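Local structure of myosin IE heavy chain (Dictyostelium discoideum, 1LKX) at residues I628-F633 with T675-R680; E429-K434 with E669-K674; H200-M205 with R268-I273; L217-N222 with I273-N278. The protein powers movement along actin as a single-headed myosin motor domain, binding actin and hydrolysing ATP with actin activation, and may help move membranes relative to actin. All coordinates share one frame; numbering follows the deposited sequence.

Interaction 1. Residues I628-F633 with T675-R680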
loop_
_atom_site.group_PDB
_atom_site.type_symbol
_atom_site.label_atom_id
_atom_site.label_comp_id
_atom_site.label_asym_id
_atom_site.label_seq_id
_atom_site.Cartn_x
_atom_site.Cartn_y
_atom_site.Cartn_z
ATOM N N ILE A 628 14.409 21.455 -19.899
ATOM C CA ILE A 628 13.834 21.117 -21.194
ATOM C C ILE A 628 14.921 20.769 -22.206
ATOM O O ILE A 628 15.854 21.538 -22.433
ATOM C CB ILE A 628 12.962 22.279 -21.748
ATOM C CG1 ILE A 628 11.990 22.764 -20.660
ATOM C CG2 ILE A 628 12.185 21.804 -22.978
ATOM C CD1 ILE A 628 11.119 23.952 -21.053
ATOM N N GLU A 629 14.786 19.585 -22.795
ATOM C CA GLU A 629 15.722 19.076 -23.789
ATOM C C GLU A 629 15.902 20.137 -24.871
ATOM O O GLU A 629 15.089 21.057 -24.976
ATOM C CB GLU A 629 15.151 17.788 -24.387
ATOM C CG GLU A 629 14.578 16.834 -23.333
ATOM C CD GLU A 629 13.461 15.959 -23.874
ATOM O OE1 GLU A 629 12.494 16.528 -24.415
ATOM O OE2 GLU A 629 13.540 14.714 -23.756
ATOM N N TYR A 630 16.953 20.012 -25.678
ATOM C CA TYR A 630 17.222 20.986 -26.738
ATOM C C TYR A 630 16.249 20.995 -27.913
ATOM O O TYR A 630 15.449 21.924 -28.061
ATOM C CB TYR A 630 18.643 20.798 -27.270
ATOM C CG TYR A 630 19.669 21.666 -26.579
ATOM C CD1 TYR A 630 21.007 21.286 -26.536
ATOM C CD2 TYR A 630 19.303 22.865 -25.963
ATOM C CE1 TYR A 630 21.956 22.063 -25.894
ATOM C CE2 TYR A 630 20.250 23.653 -25.320
ATOM C CZ TYR A 630 21.573 23.242 -25.287
ATOM O OH TYR A 630 22.520 23.990 -24.630
ATOM N N THR A 631 16.330 19.965 -28.750
ATOM C CA THR A 631 15.476 19.855 -29.931
ATOM C C THR A 631 13.990 20.066 -29.622
ATOM O O THR A 631 13.182 20.296 -30.528
ATOM C CB THR A 631 15.651 18.478 -30.610
ATOM O OG1 THR A 631 17.048 18.158 -30.694
ATOM C CG2 THR A 631 15.054 18.502 -32.019
ATOM N N ARG A 632 13.640 19.988 -28.340
ATOM C CA ARG A 632 12.262 20.169 -27.902
ATOM C C ARG A 632 11.946 21.656 -27.759
ATOM O O ARG A 632 10.783 22.063 -27.836
ATOM C CB ARG A 632 12.043 19.462 -26.562
ATOM C CG ARG A 632 10.586 19.327 -26.157
ATOM C CD ARG A 632 10.455 18.545 -24.862
ATOM N NE ARG A 632 9.102 18.029 -24.660
ATOM C CZ ARG A 632 8.752 17.212 -23.667
ATOM N NH1 ARG A 632 9.656 16.817 -22.776
ATOM N NH2 ARG A 632 7.498 16.781 -23.568
ATOM N N PHE A 633 12.989 22.458 -27.548
ATOM C CA PHE A 633 12.840 23.905 -27.400
ATOM C C PHE A 633 12.700 24.500 -28.793
ATOM O O PHE A 633 11.769 25.262 -29.075
ATOM C CB PHE A 633 14.068 24.498 -26.706
ATOM C CG PHE A 633 13.838 25.874 -26.140
ATOM C CD1 PHE A 633 12.818 26.097 -25.215
ATOM C CD2 PHE A 633 14.636 26.944 -26.528
ATOM C CE1 PHE A 633 12.593 27.364 -24.685
ATOM C CE2 PHE A 633 14.418 28.215 -26.003
ATOM C CZ PHE A 633 13.392 28.424 -25.078
ATOM N N THR A 675 22.824 18.979 -24.210
ATOM C CA THR A 675 21.659 18.598 -25.001
ATOM C C THR A 675 20.336 19.126 -24.447
ATOM O O THR A 675 19.290 18.996 -25.089
ATOM C CB THR A 675 21.566 17.059 -25.151
ATOM O OG1 THR A 675 21.951 16.425 -23.923
ATOM C CG2 THR A 675 22.464 16.583 -26.286
ATOM N N LYS A 676 20.389 19.726 -23.262
ATOM C CA LYS A 676 19.199 20.283 -22.624
ATOM C C LYS A 676 19.478 21.702 -22.125
ATOM O O LYS A 676 20.635 22.082 -21.920
ATOM C CB LYS A 676 18.777 19.415 -21.434
ATOM C CG LYS A 676 18.205 18.048 -21.774
ATOM C CD LYS A 676 18.024 17.217 -20.500
ATOM C CE LYS A 676 17.280 15.904 -20.746
ATOM N NZ LYS A 676 15.807 16.086 -20.905
ATOM N N VAL A 677 18.412 22.478 -21.938
ATOM C CA VAL A 677 18.511 23.846 -21.430
ATOM C C VAL A 677 18.012 23.796 -19.994
ATOM O O VAL A 677 17.209 22.933 -19.650
ATOM C CB VAL A 677 17.603 24.820 -22.211
ATOM C CG1 VAL A 677 17.670 26.207 -21.600
ATOM C CG2 VAL A 677 18.017 24.870 -23.652
ATOM N N PHE A 678 18.479 24.711 -19.155
ATOM C CA PHE A 678 18.041 24.731 -17.767
ATOM C C PHE A 678 17.568 26.120 -17.362
ATOM O O PHE A 678 18.222 27.112 -17.669
ATOM C CB PHE A 678 19.179 24.260 -16.863
ATOM C CG PHE A 678 19.581 22.831 -17.100
ATOM C CD1 PHE A 678 20.112 22.435 -18.319
ATOM C CD2 PHE A 678 19.405 21.870 -16.106
ATOM C CE1 PHE A 678 20.463 21.099 -18.548
ATOM C CE2 PHE A 678 19.752 20.529 -16.324
ATOM C CZ PHE A 678 20.280 20.145 -17.545
ATOM N N ILE A 679 16.422 26.180 -16.687
ATOM C CA ILE A 679 15.839 27.448 -16.243
ATOM C C ILE A 679 15.543 27.411 -14.737
ATOM O O ILE A 679 14.484 26.954 -14.315
ATOM C CB ILE A 679 14.525 27.747 -17.001
ATOM C CG1 ILE A 679 14.772 27.788 -18.514
ATOM C CG2 ILE A 679 13.952 29.074 -16.529
ATOM C CD1 ILE A 679 15.005 26.449 -19.160
ATOM N N ARG A 680 16.471 27.923 -13.940
ATOM C CA ARG A 680 16.351 27.909 -12.489
ATOM C C ARG A 680 14.982 28.058 -11.842
ATOM O O ARG A 680 14.502 27.129 -11.201
ATOM C CB ARG A 680 17.291 28.936 -11.872
ATOM C CG ARG A 680 17.298 28.894 -10.356
ATOM C CD ARG A 680 18.502 29.611 -9.758
ATOM N NE ARG A 680 19.783 28.995 -10.117
ATOM C CZ ARG A 680 20.485 29.284 -11.210
ATOM N NH1 ARG A 680 20.041 30.186 -12.073
ATOM N NH2 ARG A 680 21.645 28.684 -11.433
#

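Interaction 2. Residues E429-K434 with E669-K674. Unlike the reference sequence in segment 429-434: Glu429 (reference Lys).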
loop_
_atom_site.group_PDB
_atom_site.type_symbol
_atom_site.label_atom_id
_atom_site.label_comp_id
_atom_site.label_asym_id
_atom_site.label_seq_id
_atom_site.Cartn_x
_atom_site.Cartn_y
_atom_site.Cartn_z
ATOM N N GLU A 429 25.373 16.193 -17.907
ATOM C CA GLU A 429 25.076 17.207 -18.922
ATOM C C GLU A 429 26.159 18.269 -18.846
ATOM O O GLU A 429 26.346 19.061 -19.778
ATOM C CB GLU A 429 23.717 17.873 -18.669
ATOM C CG GLU A 429 22.534 17.282 -19.433
ATOM C CD GLU A 429 22.691 17.347 -20.954
ATOM O OE1 GLU A 429 21.650 17.350 -21.654
ATOM O OE2 GLU A 429 23.843 17.378 -21.446
ATOM N N GLY A 430 26.860 18.279 -17.715
ATOM C CA GLY A 430 27.931 19.232 -17.501
ATOM C C GLY A 430 27.448 20.583 -17.013
ATOM O O GLY A 430 27.767 21.611 -17.607
ATOM N N ILE A 431 26.674 20.584 -15.933
ATOM C CA ILE A 431 26.164 21.830 -15.375
ATOM C C ILE A 431 26.754 22.062 -13.994
ATOM O O ILE A 431 26.197 21.599 -13.002
ATOM C CB ILE A 431 24.628 21.811 -15.234
ATOM C CG1 ILE A 431 23.977 21.462 -16.574
ATOM C CG2 ILE A 431 24.145 23.168 -14.735
ATOM C CD1 ILE A 431 24.285 22.445 -17.677
ATOM N N GLU A 432 27.883 22.769 -13.945
ATOM C CA GLU A 432 28.573 23.092 -12.694
ATOM C C GLU A 432 27.649 22.736 -11.545
ATOM O O GLU A 432 26.619 23.387 -11.341
ATOM C CB GLU A 432 28.913 24.583 -12.658
ATOM C CG GLU A 432 29.709 25.065 -13.872
ATOM C CD GLU A 432 31.201 24.746 -13.792
ATOM O OE1 GLU A 432 31.932 25.488 -13.096
ATOM O OE2 GLU A 432 31.641 23.755 -14.422
ATOM N N TRP A 433 28.007 21.695 -10.804
ATOM C CA TRP A 433 27.155 21.242 -9.720
ATOM C C TRP A 433 27.860 20.882 -8.417
ATOM O O TRP A 433 28.805 20.096 -8.401
ATOM C CB TRP A 433 26.327 20.039 -10.212
ATOM C CG TRP A 433 25.275 19.576 -9.245
ATOM C CD1 TRP A 433 25.258 18.404 -8.543
ATOM C CD2 TRP A 433 24.122 20.309 -8.828
ATOM N NE1 TRP A 433 24.168 18.366 -7.712
ATOM C CE2 TRP A 433 23.453 19.524 -7.867
ATOM C CE3 TRP A 433 23.589 21.557 -9.174
ATOM C CZ2 TRP A 433 22.280 19.947 -7.246
ATOM C CZ3 TRP A 433 22.425 21.975 -8.558
ATOM C CH2 TRP A 433 21.782 21.172 -7.604
ATOM N N LYS A 434 27.394 21.471 -7.321
ATOM C CA LYS A 434 27.947 21.155 -6.013
ATOM C C LYS A 434 27.175 19.927 -5.540
ATOM O O LYS A 434 26.047 20.044 -5.040
ATOM C CB LYS A 434 27.760 22.321 -5.036
ATOM C CG LYS A 434 26.438 23.062 -5.152
ATOM C CD LYS A 434 26.397 24.209 -4.152
ATOM C CE LYS A 434 25.369 25.256 -4.535
ATOM N NZ LYS A 434 25.737 25.951 -5.798
ATOM N N GLU A 669 20.073 32.574 -14.557
ATOM C CA GLU A 669 18.752 31.991 -14.426
ATOM C C GLU A 669 18.671 30.802 -15.375
ATOM O O GLU A 669 17.765 29.974 -15.272
ATOM C CB GLU A 669 17.684 33.026 -14.794
ATOM C CG GLU A 669 16.254 32.591 -14.501
ATOM C CD GLU A 669 15.856 32.790 -13.043
ATOM O OE1 GLU A 669 14.753 32.336 -12.664
ATOM O OE2 GLU A 669 16.637 33.408 -12.281
ATOM N N ILE A 670 19.621 30.723 -16.304
ATOM C CA ILE A 670 19.653 29.634 -17.275
ATOM C C ILE A 670 21.051 29.185 -17.678
ATOM O O ILE A 670 21.922 29.998 -17.972
ATOM C CB ILE A 670 18.896 30.003 -18.567
ATOM C CG1 ILE A 670 17.388 29.850 -18.360
ATOM C CG2 ILE A 670 19.362 29.128 -19.711
ATOM C CD1 ILE A 670 16.730 30.993 -17.625
ATOM N N ARG A 671 21.245 27.873 -17.699
ATOM C CA ARG A 671 22.514 27.285 -18.088
ATOM C C ARG A 671 22.306 26.416 -19.312
ATOM O O ARG A 671 21.330 25.664 -19.395
ATOM C CB ARG A 671 23.081 26.427 -16.963
ATOM C CG ARG A 671 24.239 27.056 -16.244
ATOM C CD ARG A 671 23.844 28.370 -15.609
ATOM N NE ARG A 671 24.855 28.797 -14.652
ATOM C CZ ARG A 671 25.299 28.037 -13.655
ATOM N NH1 ARG A 671 24.823 26.807 -13.485
ATOM N NH2 ARG A 671 26.222 28.501 -12.827
ATOM N N MET A 672 23.230 26.519 -20.261
ATOM C CA MET A 672 23.157 25.740 -21.495
ATOM C C MET A 672 23.841 24.381 -21.328
ATOM O O MET A 672 25.038 24.302 -21.027
ATOM C CB MET A 672 23.799 26.523 -22.650
ATOM C CG MET A 672 23.115 27.852 -22.964
ATOM S SD MET A 672 21.401 27.677 -23.539
ATOM C CE MET A 672 21.674 27.408 -25.279
ATOM N N GLY A 673 23.071 23.315 -21.520
ATOM C CA GLY A 673 23.617 21.979 -21.380
ATOM C C GLY A 673 24.033 21.387 -22.707
ATOM O O GLY A 673 23.753 21.954 -23.762
ATOM N N LYS A 674 24.709 20.242 -22.649
ATOM C CA LYS A 674 25.170 19.552 -23.849
ATOM C C LYS A 674 24.015 19.158 -24.776
ATOM O O LYS A 674 24.201 19.025 -25.989
ATOM C CB LYS A 674 25.977 18.308 -23.458
ATOM C CG LYS A 674 27.231 18.628 -22.657
ATOM C CD LYS A 674 28.167 17.426 -22.509
ATOM C CE LYS A 674 27.646 16.418 -21.504
ATOM N NZ LYS A 674 28.667 15.387 -21.175
#

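Interaction 3. Residues H200-M205 with R268-I273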
loop_
_atom_site.group_PDB
_atom_site.type_symbol
_atom_site.label_atom_id
_atom_site.label_comp_id
_atom_site.label_asym_id
_atom_site.label_seq_id
_atom_site.Cartn_x
_atom_site.Cartn_y
_atom_site.Cartn_z
ATOM N N HIS A 200 -12.513 -5.650 9.033
ATOM C CA HIS A 200 -13.788 -5.004 9.276
ATOM C C HIS A 200 -15.013 -5.831 8.945
ATOM O O HIS A 200 -15.824 -6.125 9.822
ATOM C CB HIS A 200 -13.868 -3.677 8.521
ATOM C CG HIS A 200 -12.846 -2.675 8.950
ATOM N ND1 HIS A 200 -12.290 -2.676 10.211
ATOM C CD2 HIS A 200 -12.288 -1.634 8.289
ATOM C CE1 HIS A 200 -11.426 -1.679 10.308
ATOM N NE2 HIS A 200 -11.406 -1.031 9.154
ATOM N N ILE A 201 -15.148 -6.193 7.675
ATOM C CA ILE A 201 -16.298 -6.948 7.207
ATOM C C ILE A 201 -16.848 -7.941 8.229
ATOM O O ILE A 201 -18.051 -8.021 8.414
ATOM C CB ILE A 201 -15.972 -7.670 5.882
ATOM C CG1 ILE A 201 -17.254 -8.192 5.244
ATOM C CG2 ILE A 201 -14.998 -8.797 6.128
ATOM C CD1 ILE A 201 -18.229 -7.122 4.915
ATOM N N PHE A 202 -15.979 -8.679 8.905
ATOM C CA PHE A 202 -16.430 -9.651 9.889
ATOM C C PHE A 202 -17.334 -8.999 10.910
ATOM O O PHE A 202 -18.461 -9.428 11.107
ATOM C CB PHE A 202 -15.246 -10.288 10.619
ATOM C CG PHE A 202 -14.530 -11.341 9.826
ATOM C CD1 PHE A 202 -15.194 -12.470 9.389
ATOM C CD2 PHE A 202 -13.181 -11.210 9.540
ATOM C CE1 PHE A 202 -14.524 -13.452 8.680
ATOM C CE2 PHE A 202 -12.501 -12.184 8.833
ATOM C CZ PHE A 202 -13.171 -13.307 8.402
ATOM N N TYR A 203 -16.841 -7.955 11.563
ATOM C CA TYR A 203 -17.622 -7.262 12.579
ATOM C C TYR A 203 -18.844 -6.580 12.004
ATOM O O TYR A 203 -19.912 -6.613 12.594
ATOM C CB TYR A 203 -16.752 -6.236 13.284
ATOM C CG TYR A 203 -15.515 -6.842 13.873
ATOM C CD1 TYR A 203 -14.380 -7.041 13.105
ATOM C CD2 TYR A 203 -15.491 -7.245 15.195
ATOM C CE1 TYR A 203 -13.240 -7.630 13.650
ATOM C CE2 TYR A 203 -14.367 -7.833 15.748
ATOM C CZ TYR A 203 -13.242 -8.020 14.976
ATOM O OH TYR A 203 -12.119 -8.567 15.554
ATOM N N GLN A 204 -18.685 -5.976 10.838
ATOM C CA GLN A 204 -19.777 -5.267 10.199
ATOM C C GLN A 204 -20.901 -6.193 9.743
ATOM O O GLN A 204 -22.077 -5.840 9.815
ATOM C CB GLN A 204 -19.224 -4.457 9.031
ATOM C CG GLN A 204 -17.987 -3.673 9.426
ATOM C CD GLN A 204 -17.495 -2.755 8.341
ATOM O OE1 GLN A 204 -17.513 -3.102 7.165
ATOM N NE2 GLN A 204 -17.029 -1.574 8.734
ATOM N N MET A 205 -20.539 -7.378 9.273
ATOM C CA MET A 205 -21.534 -8.349 8.832
ATOM C C MET A 205 -22.367 -8.797 10.026
ATOM O O MET A 205 -23.596 -8.890 9.953
ATOM C CB MET A 205 -20.854 -9.568 8.223
ATOM C CG MET A 205 -21.704 -10.811 8.290
ATOM S SD MET A 205 -20.756 -12.278 7.912
ATOM C CE MET A 205 -21.339 -12.656 6.258
ATOM N N ARG A 268 -21.670 -16.677 3.146
ATOM C CA ARG A 268 -21.469 -18.043 3.594
ATOM C C ARG A 268 -20.018 -18.296 3.941
ATOM O O ARG A 268 -19.719 -18.783 5.031
ATOM C CB ARG A 268 -21.932 -19.033 2.527
ATOM C CG ARG A 268 -23.421 -18.955 2.239
ATOM C CD ARG A 268 -23.969 -20.241 1.664
ATOM N NE ARG A 268 -24.678 -19.997 0.415
ATOM C CZ ARG A 268 -24.070 -19.864 -0.757
ATOM N NH1 ARG A 268 -22.745 -19.962 -0.824
ATOM N NH2 ARG A 268 -24.780 -19.620 -1.851
ATOM N N ILE A 269 -19.118 -17.963 3.019
ATOM C CA ILE A 269 -17.690 -18.154 3.250
ATOM C C ILE A 269 -17.229 -17.426 4.508
ATOM O O ILE A 269 -16.475 -17.981 5.304
ATOM C CB ILE A 269 -16.868 -17.685 2.045
ATOM C CG1 ILE A 269 -17.053 -18.679 0.907
ATOM C CG2 ILE A 269 -15.402 -17.576 2.409
ATOM C CD1 ILE A 269 -16.420 -18.255 -0.378
ATOM N N LEU A 270 -17.675 -16.190 4.706
ATOM C CA LEU A 270 -17.269 -15.492 5.911
ATOM C C LEU A 270 -17.801 -16.237 7.136
ATOM O O LEU A 270 -17.079 -16.433 8.117
ATOM C CB LEU A 270 -17.772 -14.053 5.912
ATOM C CG LEU A 270 -17.052 -13.073 4.990
ATOM C CD1 LEU A 270 -17.546 -11.679 5.320
ATOM C CD2 LEU A 270 -15.551 -13.149 5.170
ATOM N N ALA A 271 -19.063 -16.665 7.073
ATOM C CA ALA A 271 -19.682 -17.393 8.184
ATOM C C ALA A 271 -18.966 -18.725 8.447
ATOM O O ALA A 271 -18.842 -19.168 9.595
ATOM C CB ALA A 271 -21.145 -17.638 7.885
ATOM N N ALA A 272 -18.495 -19.351 7.372
ATOM C CA ALA A 272 -17.777 -20.612 7.466
ATOM C C ALA A 272 -16.477 -20.394 8.224
ATOM O O ALA A 272 -16.133 -21.170 9.119
ATOM C CB ALA A 272 -17.483 -21.140 6.083
ATOM N N ILE A 273 -15.758 -19.331 7.862
ATOM C CA ILE A 273 -14.492 -19.011 8.511
ATOM C C ILE A 273 -14.734 -18.778 9.986
ATOM O O ILE A 273 -13.940 -19.187 10.828
ATOM C CB ILE A 273 -13.843 -17.757 7.885
ATOM C CG1 ILE A 273 -13.434 -18.074 6.441
ATOM C CG2 ILE A 273 -12.637 -17.325 8.699
ATOM C CD1 ILE A 273 -13.038 -16.871 5.634
#

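Interaction 4. Residues L217-N222 with I273-N278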
loop_
_atom_site.group_PDB
_atom_site.type_symbol
_atom_site.label_atom_id
_atom_site.label_comp_id
_atom_site.label_asym_id
_atom_site.label_seq_id
_atom_site.Cartn_x
_atom_site.Cartn_y
_atom_site.Cartn_z
ATOM N N LEU A 217 -27.314 -18.728 8.433
ATOM C CA LEU A 217 -25.869 -18.928 8.431
ATOM C C LEU A 217 -25.388 -19.612 9.696
ATOM O O LEU A 217 -24.250 -20.052 9.770
ATOM C CB LEU A 217 -25.154 -17.585 8.283
ATOM C CG LEU A 217 -25.232 -16.918 6.912
ATOM C CD1 LEU A 217 -24.748 -15.491 7.027
ATOM C CD2 LEU A 217 -24.405 -17.697 5.903
ATOM N N GLY A 218 -26.256 -19.697 10.693
ATOM C CA GLY A 218 -25.875 -20.332 11.939
ATOM C C GLY A 218 -25.082 -19.371 12.797
ATOM O O GLY A 218 -24.386 -19.776 13.731
ATOM N N LEU A 219 -25.196 -18.083 12.480
ATOM C CA LEU A 219 -24.478 -17.042 13.204
ATOM C C LEU A 219 -25.348 -16.335 14.216
ATOM O O LEU A 219 -26.574 -16.336 14.112
ATOM C CB LEU A 219 -23.908 -16.004 12.231
ATOM C CG LEU A 219 -22.800 -16.477 11.288
ATOM C CD1 LEU A 219 -22.366 -15.341 10.402
ATOM C CD2 LEU A 219 -21.620 -16.996 12.084
ATOM N N THR A 220 -24.689 -15.737 15.201
ATOM C CA THR A 220 -25.346 -14.978 16.250
ATOM C C THR A 220 -24.698 -13.610 16.229
ATOM O O THR A 220 -23.470 -13.513 16.216
ATOM C CB THR A 220 -25.119 -15.607 17.633
ATOM O OG1 THR A 220 -25.297 -14.609 18.649
ATOM C CG2 THR A 220 -23.723 -16.190 17.725
ATOM N N PRO A 221 -25.510 -12.537 16.223
ATOM C CA PRO A 221 -25.029 -11.149 16.199
ATOM C C PRO A 221 -24.236 -10.816 17.446
ATOM O O PRO A 221 -24.763 -10.217 18.384
ATOM C CB PRO A 221 -26.319 -10.345 16.111
ATOM C CG PRO A 221 -27.249 -11.162 16.933
ATOM C CD PRO A 221 -26.968 -12.570 16.431
ATOM N N ASN A 222 -22.965 -11.189 17.454
ATOM C CA ASN A 222 -22.142 -10.949 18.619
ATOM C C ASN A 222 -20.734 -11.485 18.373
ATOM O O ASN A 222 -20.501 -12.687 18.429
ATOM C CB ASN A 222 -22.793 -11.647 19.819
ATOM C CG ASN A 222 -22.206 -11.210 21.143
ATOM O OD1 ASN A 222 -21.103 -11.620 21.517
ATOM N ND2 ASN A 222 -22.935 -10.363 21.861
ATOM N N ILE A 273 -15.758 -19.331 7.862
ATOM C CA ILE A 273 -14.492 -19.011 8.511
ATOM C C ILE A 273 -14.734 -18.778 9.986
ATOM O O ILE A 273 -13.940 -19.187 10.828
ATOM C CB ILE A 273 -13.843 -17.757 7.885
ATOM C CG1 ILE A 273 -13.434 -18.074 6.441
ATOM C CG2 ILE A 273 -12.637 -17.325 8.699
ATOM C CD1 ILE A 273 -13.038 -16.871 5.634
ATOM N N LEU A 274 -15.849 -18.131 10.298
ATOM C CA LEU A 274 -16.192 -17.867 11.685
ATOM C C LEU A 274 -16.484 -19.159 12.437
ATOM O O LEU A 274 -16.083 -19.315 13.591
ATOM C CB LEU A 274 -17.398 -16.942 11.772
ATOM C CG LEU A 274 -17.154 -15.479 11.446
ATOM C CD1 LEU A 274 -18.393 -14.672 11.804
ATOM C CD2 LEU A 274 -15.966 -14.995 12.232
ATOM N N HIS A 275 -17.185 -20.085 11.789
ATOM C CA HIS A 275 -17.489 -21.353 12.427
ATOM C C HIS A 275 -16.219 -22.178 12.556
ATOM O O HIS A 275 -15.952 -22.738 13.612
ATOM C CB HIS A 275 -18.555 -22.101 11.631
ATOM C CG HIS A 275 -19.937 -21.566 11.839
ATOM N ND1 HIS A 275 -20.880 -21.514 10.834
ATOM C CD2 HIS A 275 -20.535 -21.050 12.941
ATOM C CE1 HIS A 275 -21.995 -20.986 11.307
ATOM N NE2 HIS A 275 -21.813 -20.695 12.582
ATOM N N ILE A 276 -15.424 -22.235 11.494
ATOM C CA ILE A 276 -14.181 -22.997 11.533
ATOM C C ILE A 276 -13.369 -22.621 12.772
ATOM O O ILE A 276 -12.753 -23.467 13.416
ATOM C CB ILE A 276 -13.314 -22.723 10.281
ATOM C CG1 ILE A 276 -14.017 -23.247 9.028
ATOM C CG2 ILE A 276 -11.955 -23.378 10.433
ATOM C CD1 ILE A 276 -13.271 -22.960 7.729
ATOM N N GLY A 277 -13.381 -21.339 13.104
ATOM C CA GLY A 277 -12.632 -20.875 14.253
ATOM C C GLY A 277 -13.092 -21.417 15.589
ATOM O O GLY A 277 -12.366 -21.342 16.584
ATOM N N ASN A 278 -14.297 -21.968 15.622
ATOM C CA ASN A 278 -14.820 -22.499 16.864
ATOM C C ASN A 278 -14.691 -24.007 16.975
ATOM O O ASN A 278 -15.187 -24.612 17.923
ATOM C CB ASN A 278 -16.273 -22.070 17.034
ATOM C CG ASN A 278 -16.408 -20.585 17.281
ATOM O OD1 ASN A 278 -17.502 -20.075 17.524
ATOM N ND2 ASN A 278 -15.288 -19.876 17.220
#

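Interaction 1. Residues I628-F633 with T675-R680
The ring of Tyr630 lies against the backbone at the start of 675-680. Over one face, displaced toward the rim, sits the amide of Lys676, with Tyr630 CD1 3.7 Å from Lys676 N; Val677 CG2, at the ring edge, is modelled too close for its position to be trusted. The phenol OH is held elsewhere, by Gly673 O and Lys653 NZ, which pins the far end of the ring. Two backbone bonds join the segments. Val677 N reaches Ile628 O over 2.8 Å, almost straight at 175°, while Tyr630 N meets Thr675 O at 2.6 Å with a more bent N-H. They flank Glu629 and Lys676, a single beta bridge with CA atoms 3.9 Å apart. Both residues of this pair hold CG anti to the carbonyl carbon (chi1 -45° and -70°), which fits the side-by-side course of their chains. The charges are linked by a long salt bridge, doubtful because Lys676 NZ is modelled too close to a neighbour, and the carboxylate of Glu629 is also linked weakly to Arg632. The contact belongs to the converter, which leads into the lever arm: Tyr630 and Val677 pack on helix 654-661, Ile628 on helix 683-689, and Lys676 on helix 398-430.

Interaction 2. Residues E429-K434 with E669-K674
Ile431 CD1 rests 3.8 Å from Gly673 CA, on backbone that carries no side chain, and 3.9 Å from Met672 O. The other branch, Ile431 CG2, is anti to the backbone N (chi1 -54° for CG1) and lies beside the bent chain of Arg671, 4.1 Å from Arg671 CB and 3.9 Å from Arg671 NH1. Lys674 crosses Glu429 obliquely: its methylenes pass the main-chain carbonyl, with Lys674 CE 3.4 Å from Glu429 O. The Glu429 carboxylate, where the reference sequence has lysine, folds over at chi2, and its OE1 is hydrogen-bonded to Thr675 OG1. Outside this shell, Gly430 sets the direction of the chain. With positive phi it is the C-prime residue of a Schellman motif that ends helix 398-430, the relay helix of myosins, and leads the chain past strand 670-672 of the converter. The chemistry is mixed. Glu429 OE2 and Lys674 NZ, 5.2 Å apart, are too distant for a salt bridge, yet their opposite charges probably attract, and the weak bond from Lys674 NZ to Arg428 O brings the ammonium to a carbonyl at the helix C terminus, which probably favours the positive charge.

Interaction 3. Residues H200-M205 with R268-I273
Leu270 meets three residues of helix 200-205, mainly through different atoms. Leu270 CB lies 3.8 Å from Met205 CE, with the sulfur close by. Met205 gets there with its CG anti to the backbone N (chi1 155°): the chain runs out to Leu270 and bends at chi3, so that the methyl meets Leu270 CB as the side chains cross at a slant. Further out the leucine forks. Leu270 CD1 goes to Ile201, crossing it at about a right angle and standing 3.5 Å from Ile201 CG1 and 3.9 Å from Ile201 CG2. Leu270 CD2 instead approaches the far end of Phe202, 3.7 Å from Phe202 CE1 and 4.0 Å from Phe202 CZ, neither squarely over the ring nor at its edge. The ring edge is turned to the backbone, where Leu270 O lies in the ring plane, 4.0 Å from Phe202 CE1. The two short helical segments run nearly perpendicular, at 97°, and their axes stay 10.9 Å apart, an interval bridged mainly by side chains. This is helix-on-helix core of the upper 50 kDa domain of the myosin head, with Tyr357 of helix 342-372 touching Ile201, Phe202 and Leu270, and Trp267 lying against Ile201 and Met205. One turn after Leu270 comes Ile273. Its CG2, the branch anti to the backbone N, stands 4.1 Å from Phe202 CZ, the side chains crossing at about a right angle. Ile273 also packs on Leu356 of helix 342-372 and on Val189.

Interaction 4. Residues L217-N222 with I273-N278
Gly218 offers its carbonyl to the imidazole of His275, whose NE2 donates to Gly218 O over 3.0 Å with an N-H...O angle of 154°. The acceptor lies in the plane of the imidazole, at its edge, as suits a ring N-H. Seen from the carbonyl the approach is less regular: the nitrogen stands 71° out of the carbonyl plane, nearly broadside to the C=O, at an angle of 107°. Gly218 is also the turning point of a Schellman motif. Its positive phi ends helix 211-217 and leads the chain into the loop that passes the last turn of helix 260-276, a junction in the upper 50 kDa domain. Ala304, Ala305 and Cys308 of helix 299-309 pack on the same histidine. Leu219 follows with its CD2 methyl. With CD1 anti to CA, Leu219 CD2 is the branch that turns to the helix, 3.7 Å from His275 NE2 and 4.0 Å from Leu274 CD1. The two leucines cross at about a right angle, and both also touch Leu206 of helix 200-206 and Tyr226, whose OH is hydrogen-bonded to Thr220 N.

In the fold
From the N terminus, helix 200-206 opens the first loop, and interaction 3 closes it at 268-273. Interaction 4 starts inside that loop, at 217-222, and closes beyond it at 273-278, so the two cross; sharing Ile273, they tie helix 200-206 and the end of helix 211-217 to helix 260-276 in the upper 50 kDa domain. Much later, interaction 2 leaves from the end of the relay helix 398-430 and closes at 669-674, across 234 residues. Interaction 1 begins within that span and ends at 675-680, crossing it in turn; through the antiparallel strands 670-672 and 677-679 both join the relay helix end to the converter, about 58 to 68 Å between centres from interactions 3 and 4.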